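Local coordinates for periplasmic sugar-binding domain protein (Pseudomonas fluorescens Pf-5, PDB 3H75), which probably binds a carbohydrate in the periplasm as a two-domain alpha/beta solute-binding protein, at residues 63-68 with 86-91; 93-98 with 117-122; 262-267 with 292-297. One frame throughout, in Å; residues are numbered along the deposited sequence.

Contact 1: residues 63-68 with 86-91; sequences PDYLML and GIKLFI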
# COMPACT_ATOMS: atom_id res chain seq x y z
N PRO A 63 -11.83 10.30 20.54
CA PRO A 63 -11.99 10.92 19.23
C PRO A 63 -13.33 10.52 18.63
O PRO A 63 -13.96 9.56 19.08
CB PRO A 63 -10.82 10.35 18.44
CG PRO A 63 -10.73 8.95 18.99
CD PRO A 63 -10.88 9.17 20.48
N ASP A 64 -13.78 11.25 17.62
CA ASP A 64 -15.04 10.91 16.97
C ASP A 64 -14.85 9.61 16.19
O ASP A 64 -15.73 8.75 16.18
CB ASP A 64 -15.49 12.02 16.01
CG ASP A 64 -15.84 13.30 16.73
OD1 ASP A 64 -16.57 13.24 17.74
OD2 ASP A 64 -15.39 14.38 16.29
N TYR A 65 -13.69 9.49 15.55
CA TYR A 65 -13.36 8.32 14.75
C TYR A 65 -12.01 7.71 15.12
O TYR A 65 -11.07 8.42 15.50
CB TYR A 65 -13.29 8.70 13.26
CG TYR A 65 -14.57 9.26 12.70
CD1 TYR A 65 -15.53 8.42 12.14
CD2 TYR A 65 -14.83 10.63 12.74
CE1 TYR A 65 -16.73 8.93 11.63
CE2 TYR A 65 -16.02 11.15 12.24
CZ TYR A 65 -16.96 10.29 11.69
OH TYR A 65 -18.15 10.80 11.21
N LEU A 66 -11.93 6.39 14.99
CA LEU A 66 -10.71 5.64 15.24
C LEU A 66 -10.47 4.89 13.93
O LEU A 66 -11.30 4.09 13.50
CB LEU A 66 -10.91 4.63 16.38
CG LEU A 66 -9.74 4.12 17.23
CD1 LEU A 66 -9.86 2.61 17.39
CD2 LEU A 66 -8.39 4.49 16.61
N MSE A 67 -9.35 5.19 13.27
CA MSE A 67 -9.01 4.54 12.01
C MSE A 67 -7.87 3.56 12.23
O MSE A 67 -6.91 3.86 12.93
CB MSE A 67 -8.60 5.58 10.98
CG MSE A 67 -8.48 5.04 9.57
SE MSE A 67 -7.89 6.44 8.37
CE MSE A 67 -9.10 7.84 8.84
N LEU A 68 -7.97 2.38 11.64
CA LEU A 68 -6.93 1.38 11.81
C LEU A 68 -6.83 0.49 10.58
O LEU A 68 -7.79 0.36 9.81
CB LEU A 68 -7.22 0.50 13.03
CG LEU A 68 -8.57 -0.25 13.00
CD1 LEU A 68 -8.43 -1.61 13.68
CD2 LEU A 68 -9.63 0.60 13.68
N GLY A 86 -18.66 4.48 21.86
CA GLY A 86 -19.22 5.67 21.25
C GLY A 86 -18.34 6.18 20.12
O GLY A 86 -18.68 7.16 19.46
N ILE A 87 -17.21 5.52 19.91
CA ILE A 87 -16.29 5.92 18.85
C ILE A 87 -16.62 5.17 17.57
O ILE A 87 -16.86 3.96 17.59
CB ILE A 87 -14.83 5.60 19.22
CG1 ILE A 87 -14.46 6.30 20.53
CG2 ILE A 87 -13.89 6.04 18.10
CD1 ILE A 87 -13.05 5.98 21.02
N LYS A 88 -16.65 5.89 16.46
CA LYS A 88 -16.94 5.29 15.16
C LYS A 88 -15.63 4.73 14.63
O LYS A 88 -14.59 5.38 14.72
CB LYS A 88 -17.50 6.35 14.20
CG LYS A 88 -18.88 6.87 14.58
CD LYS A 88 -19.34 7.96 13.63
CE LYS A 88 -20.75 8.43 13.94
NZ LYS A 88 -21.22 9.43 12.95
N LEU A 89 -15.67 3.52 14.09
CA LEU A 89 -14.47 2.88 13.56
C LEU A 89 -14.41 2.87 12.05
O LEU A 89 -15.44 2.75 11.37
CB LEU A 89 -14.37 1.44 14.04
CG LEU A 89 -14.37 1.16 15.54
CD1 LEU A 89 -14.23 -0.34 15.76
CD2 LEU A 89 -13.23 1.89 16.21
N PHE A 90 -13.20 2.98 11.52
CA PHE A 90 -12.99 2.94 10.08
C PHE A 90 -11.79 2.03 9.83
O PHE A 90 -10.68 2.32 10.27
CB PHE A 90 -12.73 4.34 9.53
CG PHE A 90 -13.04 4.46 8.07
CD1 PHE A 90 -14.33 4.23 7.60
CD2 PHE A 90 -12.04 4.78 7.15
CE1 PHE A 90 -14.63 4.32 6.24
CE2 PHE A 90 -12.33 4.87 5.79
CZ PHE A 90 -13.63 4.64 5.34
N ILE A 91 -12.04 0.93 9.13
CA ILE A 91 -11.03 -0.07 8.81
C ILE A 91 -10.49 0.17 7.41
O ILE A 91 -11.26 0.23 6.45
CB ILE A 91 -11.64 -1.49 8.87
CG1 ILE A 91 -12.33 -1.70 10.21
CG2 ILE A 91 -10.56 -2.54 8.63
CD1 ILE A 91 -11.42 -1.56 11.41
O HOH W 1 -18.05 8.99 17.62
O HOH W 2 -19.31 11.79 13.55
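L66 and L89 lie side by side on neighbouring parallel strands, 65-69 and 88-93, which with helix 74-82 make one beta-alpha-beta unit of a Rossmann-like sheet, as in type I periplasmic binding proteins. The backbone of L66 N donates to K88 O at 2.9 Å, almost straight on to the carbonyl, and L66 O accepts from F90 N. With K88 N to D64 O and L68 N to F90 O this gives the alternating bond pattern of parallel strands, L66 bonding to the residues before and after its partner L89.

The tight part is the leucine-rich face beneath helix 74-82. There L66 CB meets two methyls of the other strand, I87 CG2 at 3.7 Å and L89 CD2 at 3.6 Å, while I91 CD1 comes to 3.5 Å from L68 CG and also touches its CD2. On the other face, CG of M67, a selenomethionine, meets the edge of the F90 ring, and L270 and L273 of helix 265-277 pack on M67.

Toward the start of the strands the contact opens to water. Y65 and K88 run alongside each other, Y65 CE1 lying 3.4 Å from K88 CD; the lysine is extended beyond CG, which carries its ammonium to the level of the phenol. One water bridges Y65 OH (2.8 Å) and K88 NZ (3.1 Å), and both tips share D276 OD2, by a hydrogen bond from the tyrosine and a salt bridge from the lysine. A leucine in place of Y65 would probably leave D276 without the phenol, and K88 CD without the ring carbons it packs on. Exposed G86 takes part through its carbonyl: a second water donates to G86 O and to D64 O, each at 2.7 Å, so D64 O receives this water as well as K88 N.

Contact 2: residues 93-98 with 117-122; sequences NSPLTL and SMVGDD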
# COMPACT_ATOMS: atom_id res chain seq x y z
N ASN A 93 -7.33 -0.26 4.12
CA ASN A 93 -6.36 -1.03 3.34
C ASN A 93 -6.75 -2.45 2.91
O ASN A 93 -6.40 -2.88 1.81
CB ASN A 93 -5.01 -1.03 4.05
CG ASN A 93 -4.35 0.34 4.03
OD1 ASN A 93 -4.96 1.33 3.64
ND2 ASN A 93 -3.09 0.39 4.45
N SER A 94 -7.46 -3.19 3.75
CA SER A 94 -7.89 -4.53 3.39
C SER A 94 -9.32 -4.76 3.89
O SER A 94 -9.73 -4.19 4.89
CB SER A 94 -6.94 -5.60 3.95
OG SER A 94 -7.13 -5.79 5.33
N PRO A 95 -10.07 -5.62 3.19
CA PRO A 95 -11.47 -6.00 3.46
C PRO A 95 -11.78 -6.60 4.83
O PRO A 95 -10.95 -7.29 5.43
CB PRO A 95 -11.78 -6.99 2.34
CG PRO A 95 -10.85 -6.60 1.25
CD PRO A 95 -9.58 -6.33 2.00
N LEU A 96 -12.98 -6.32 5.31
CA LEU A 96 -13.45 -6.86 6.58
C LEU A 96 -13.82 -8.30 6.26
O LEU A 96 -14.36 -8.57 5.19
CB LEU A 96 -14.69 -6.10 7.07
CG LEU A 96 -14.49 -4.72 7.70
CD1 LEU A 96 -15.82 -3.99 7.79
CD2 LEU A 96 -13.86 -4.88 9.07
N THR A 97 -13.53 -9.22 7.17
CA THR A 97 -13.83 -10.63 6.94
C THR A 97 -15.25 -10.99 7.37
O THR A 97 -15.92 -10.21 8.05
CB THR A 97 -12.87 -11.55 7.70
OG1 THR A 97 -13.04 -11.35 9.11
CG2 THR A 97 -11.42 -11.23 7.33
N LEU A 98 -15.70 -12.17 6.97
CA LEU A 98 -17.03 -12.64 7.33
C LEU A 98 -17.17 -12.67 8.84
O LEU A 98 -18.22 -12.33 9.39
CB LEU A 98 -17.27 -14.05 6.76
CG LEU A 98 -17.36 -14.17 5.24
CD1 LEU A 98 -17.43 -15.64 4.85
CD2 LEU A 98 -18.59 -13.43 4.73
N SER A 117 -15.31 1.05 5.99
CA SER A 117 -14.01 0.58 5.54
C SER A 117 -13.66 1.16 4.18
O SER A 117 -14.52 1.67 3.46
CB SER A 117 -13.97 -0.95 5.47
OG SER A 117 -14.83 -1.45 4.46
N MSE A 118 -12.38 1.08 3.82
CA MSE A 118 -11.91 1.59 2.54
C MSE A 118 -10.69 0.79 2.15
O MSE A 118 -9.73 0.71 2.92
CB MSE A 118 -11.55 3.06 2.64
CG MSE A 118 -11.04 3.64 1.33
SE MSE A 118 -10.76 5.54 1.42
CE MSE A 118 -12.59 6.13 1.13
N VAL A 119 -10.72 0.19 0.97
CA VAL A 119 -9.60 -0.62 0.51
C VAL A 119 -9.16 -0.28 -0.90
O VAL A 119 -9.93 0.29 -1.68
CB VAL A 119 -9.97 -2.12 0.55
CG1 VAL A 119 -10.47 -2.49 1.93
CG2 VAL A 119 -11.03 -2.42 -0.51
N GLY A 120 -7.93 -0.66 -1.22
CA GLY A 120 -7.39 -0.43 -2.54
C GLY A 120 -7.44 -1.72 -3.34
O GLY A 120 -8.29 -2.58 -3.09
N ASP A 121 -6.53 -1.87 -4.29
CA ASP A 121 -6.51 -3.08 -5.12
C ASP A 121 -5.16 -3.79 -5.12
O ASP A 121 -4.49 -3.90 -6.16
CB ASP A 121 -6.97 -2.73 -6.55
CG ASP A 121 -6.14 -1.63 -7.21
OD1 ASP A 121 -5.53 -0.80 -6.50
OD2 ASP A 121 -6.13 -1.58 -8.46
N ASP A 122 -4.77 -4.29 -3.95
CA ASP A 122 -3.51 -5.01 -3.79
C ASP A 122 -3.37 -6.23 -4.69
O ASP A 122 -2.30 -6.49 -5.23
CB ASP A 122 -3.32 -5.45 -2.32
CG ASP A 122 -2.86 -4.31 -1.41
OD1 ASP A 122 -1.82 -3.69 -1.71
OD2 ASP A 122 -3.53 -4.05 -0.39
O HOH W 3 -14.90 -4.29 4.07
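V119 pushes one methyl against the backbone of S94 and P95, where the loop leaving strand 88-93 folds past the end of strand 115-119 in a parallel alpha/beta domain, as in type I periplasmic binding proteins. Its rotamer explains the fit. CG1 lies beside the valine's own N and anti to its carbonyl carbon (chi1 -54°), aimed across the gap, and comes to rest 3.2 Å from S94 C and 3.4 Å from P95 N, a tight approach to a peptide link. The proline ring crosses the valine at about a right angle, with P95 CD 3.9 Å from V119 CG1.

N93 forms the polar joint. Its N donates to M118 O at 2.9 Å in the carbonyl plane, but the angle at the hydrogen is only 137°, a bent bond where the chain turns with a positive phi. The asparagine side chain leaves in another direction, its OD1 bonded to the hydroxyl of Y22.

D122, at the start of helix 122-137, brings OD2 to 3.8 Å from N93 O, too far for a bond; the salt bridge of its OD1 with R163 NE probably helps to fix the carboxylate.

Further along the loop, L96 turns its isobutyl end back, CD1 reaching S117 CB. The S117 hydroxyl, already bonded to D289 OD1, also accepts from a water at 2.9 Å from OG, and that water accepts a hydrogen bond from L96 N at 3.1 Å.

Contact 3: residues 262-267 with 292-297; sequences HFTLGG and LSLFQA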
# COMPACT_ATOMS: atom_id res chain seq x y z
N HIS A 262 -1.37 3.66 -3.55
CA HIS A 262 -2.09 3.38 -2.31
C HIS A 262 -1.70 4.23 -1.10
O HIS A 262 -2.39 4.21 -0.09
CB HIS A 262 -2.01 1.88 -1.97
CG HIS A 262 -0.67 1.41 -1.49
ND1 HIS A 262 0.51 1.73 -2.14
CD2 HIS A 262 -0.32 0.59 -0.48
CE1 HIS A 262 1.52 1.12 -1.55
NE2 HIS A 262 1.04 0.42 -0.53
N PHE A 263 -0.61 4.98 -1.21
CA PHE A 263 -0.20 5.83 -0.09
C PHE A 263 -1.20 6.96 0.09
O PHE A 263 -1.18 7.65 1.11
CB PHE A 263 1.21 6.40 -0.31
CG PHE A 263 1.27 7.54 -1.29
CD1 PHE A 263 1.15 8.87 -0.86
CD2 PHE A 263 1.45 7.30 -2.65
CE1 PHE A 263 1.21 9.93 -1.77
CE2 PHE A 263 1.52 8.34 -3.56
CZ PHE A 263 1.40 9.66 -3.12
N THR A 264 -2.08 7.14 -0.88
CA THR A 264 -3.09 8.20 -0.82
C THR A 264 -4.37 7.77 -0.10
O THR A 264 -5.20 8.61 0.22
CB THR A 264 -3.52 8.67 -2.22
OG1 THR A 264 -4.08 7.56 -2.93
CG2 THR A 264 -2.34 9.22 -3.00
N LEU A 265 -4.52 6.48 0.17
CA LEU A 265 -5.75 5.99 0.78
C LEU A 265 -6.19 6.70 2.06
O LEU A 265 -7.37 6.98 2.23
CB LEU A 265 -5.66 4.48 1.03
CG LEU A 265 -7.03 3.79 1.15
CD1 LEU A 265 -6.91 2.34 0.71
CD2 LEU A 265 -7.53 3.89 2.57
N GLY A 266 -5.24 6.98 2.94
CA GLY A 266 -5.57 7.66 4.18
C GLY A 266 -6.23 9.01 3.96
O GLY A 266 -7.15 9.39 4.68
N GLY A 267 -5.74 9.75 2.96
CA GLY A 267 -6.30 11.05 2.66
C GLY A 267 -7.74 10.95 2.19
O GLY A 267 -8.61 11.72 2.61
N LEU A 292 -11.62 0.85 -3.82
CA LEU A 292 -10.96 1.72 -4.78
C LEU A 292 -9.87 1.04 -5.59
O LEU A 292 -9.27 0.06 -5.15
CB LEU A 292 -10.35 2.92 -4.06
CG LEU A 292 -11.20 3.68 -3.03
CD1 LEU A 292 -10.36 4.79 -2.40
CD2 LEU A 292 -12.43 4.27 -3.70
N SER A 293 -9.63 1.57 -6.78
CA SER A 293 -8.56 1.09 -7.65
C SER A 293 -7.58 2.25 -7.61
O SER A 293 -7.79 3.27 -8.27
CB SER A 293 -9.07 0.87 -9.08
OG SER A 293 -9.93 -0.25 -9.15
N LEU A 294 -6.52 2.10 -6.82
CA LEU A 294 -5.54 3.17 -6.67
C LEU A 294 -4.20 2.88 -7.33
O LEU A 294 -3.50 3.81 -7.74
CB LEU A 294 -5.31 3.47 -5.19
CG LEU A 294 -6.53 3.92 -4.37
CD1 LEU A 294 -6.13 4.06 -2.92
CD2 LEU A 294 -7.05 5.25 -4.92
N PHE A 295 -3.83 1.61 -7.44
CA PHE A 295 -2.55 1.26 -8.03
C PHE A 295 -2.41 1.51 -9.51
O PHE A 295 -3.34 1.28 -10.29
CB PHE A 295 -2.21 -0.21 -7.75
CG PHE A 295 -1.70 -0.47 -6.37
CD1 PHE A 295 -0.51 0.12 -5.94
CD2 PHE A 295 -2.39 -1.31 -5.50
CE1 PHE A 295 -0.02 -0.13 -4.65
CE2 PHE A 295 -1.90 -1.56 -4.22
CZ PHE A 295 -0.72 -0.97 -3.80
N GLN A 296 -1.24 1.99 -9.89
CA GLN A 296 -0.89 2.26 -11.28
C GLN A 296 0.57 1.91 -11.46
O GLN A 296 1.39 2.18 -10.58
CB GLN A 296 -1.07 3.74 -11.63
CG GLN A 296 -2.49 4.21 -11.80
CD GLN A 296 -2.55 5.66 -12.25
OE1 GLN A 296 -1.89 6.05 -13.21
NE2 GLN A 296 -3.36 6.47 -11.56
N ALA A 297 0.90 1.30 -12.59
CA ALA A 297 2.29 0.97 -12.89
C ALA A 297 2.84 2.29 -13.43
O ALA A 297 2.60 2.65 -14.58
CB ALA A 297 2.35 -0.11 -13.96
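OD1 of D121 accepts from the backbone N of L294 and from that of F295, so one carboxylate oxygen holds the two residues whose side chains press on 262-267. Both segments are crossings between the domains: 262-264 leads from strand 257-260 of the mixed sheet into helix 265-277, while the chain from L292 to F295 runs from strand 289-291 of the parallel sheet to strand 296-297 of the mixed one. They are consistent with two of the three interdomain crossings expected of type I periplasmic binding proteins.

The chief meeting is between two rings. F295 lays one corner over a face of H262: CZ stands 3.3 Å above the imidazole plane, shifted toward its rim, and CE1 lies 3.2 Å from H262 ND1. The planes are inclined by 40° with centroids 4.5 Å apart, an oblique pairing. The histidine is brought there by chi1 of 72°, CG sitting between its own N and carbonyl carbon. F18 is the ring that stacks on the imidazole, and R163 touches both H262 and F295.

L294 supplies the aliphatic half. Its CD1 reaches the 3-10 turn and the residue following it, 4.1 Å from T264 OG1 and 4.0 Å from L265 CB, the two leucines crossing at about a right angle. T264 OG1 is bonded back to G261 O, and L265 N to H262 O at 3.1 Å, which ties up this short turn internally.

The polar groups described here, T264 OG1 and H262 NE2, have partners outside the other segment, NE2 in a bound glycerol, probably from the crystallisation liquor. What passes directly between the segments is van der Waals and aromatic contact, whose weak directionality would probably tolerate small shifts of one link against the other.

In the fold
The three contacts lead from the interior of one domain to its junction with the other. Contacts 1 and 2 lie 16 Å apart, centre to centre, and the sheet joins them: I91 O is 3.0 Å from M118 N, a probable hydrogen bond. Contact 3 is centred 12 Å from contact 2 and 21 Å from contact 1; V119 O to L292 N at 2.8 Å, also a probable bond, couples it to contact 2. Glycerol, probably from the crystallisation liquor, is bound about 3 Å from the H262 side chain, and glycerol also lies about 5 Å from that of D122. Contacts 2 and 3 may therefore border an interdomain pocket, plausibly the sugar site, with contact 1 behind it.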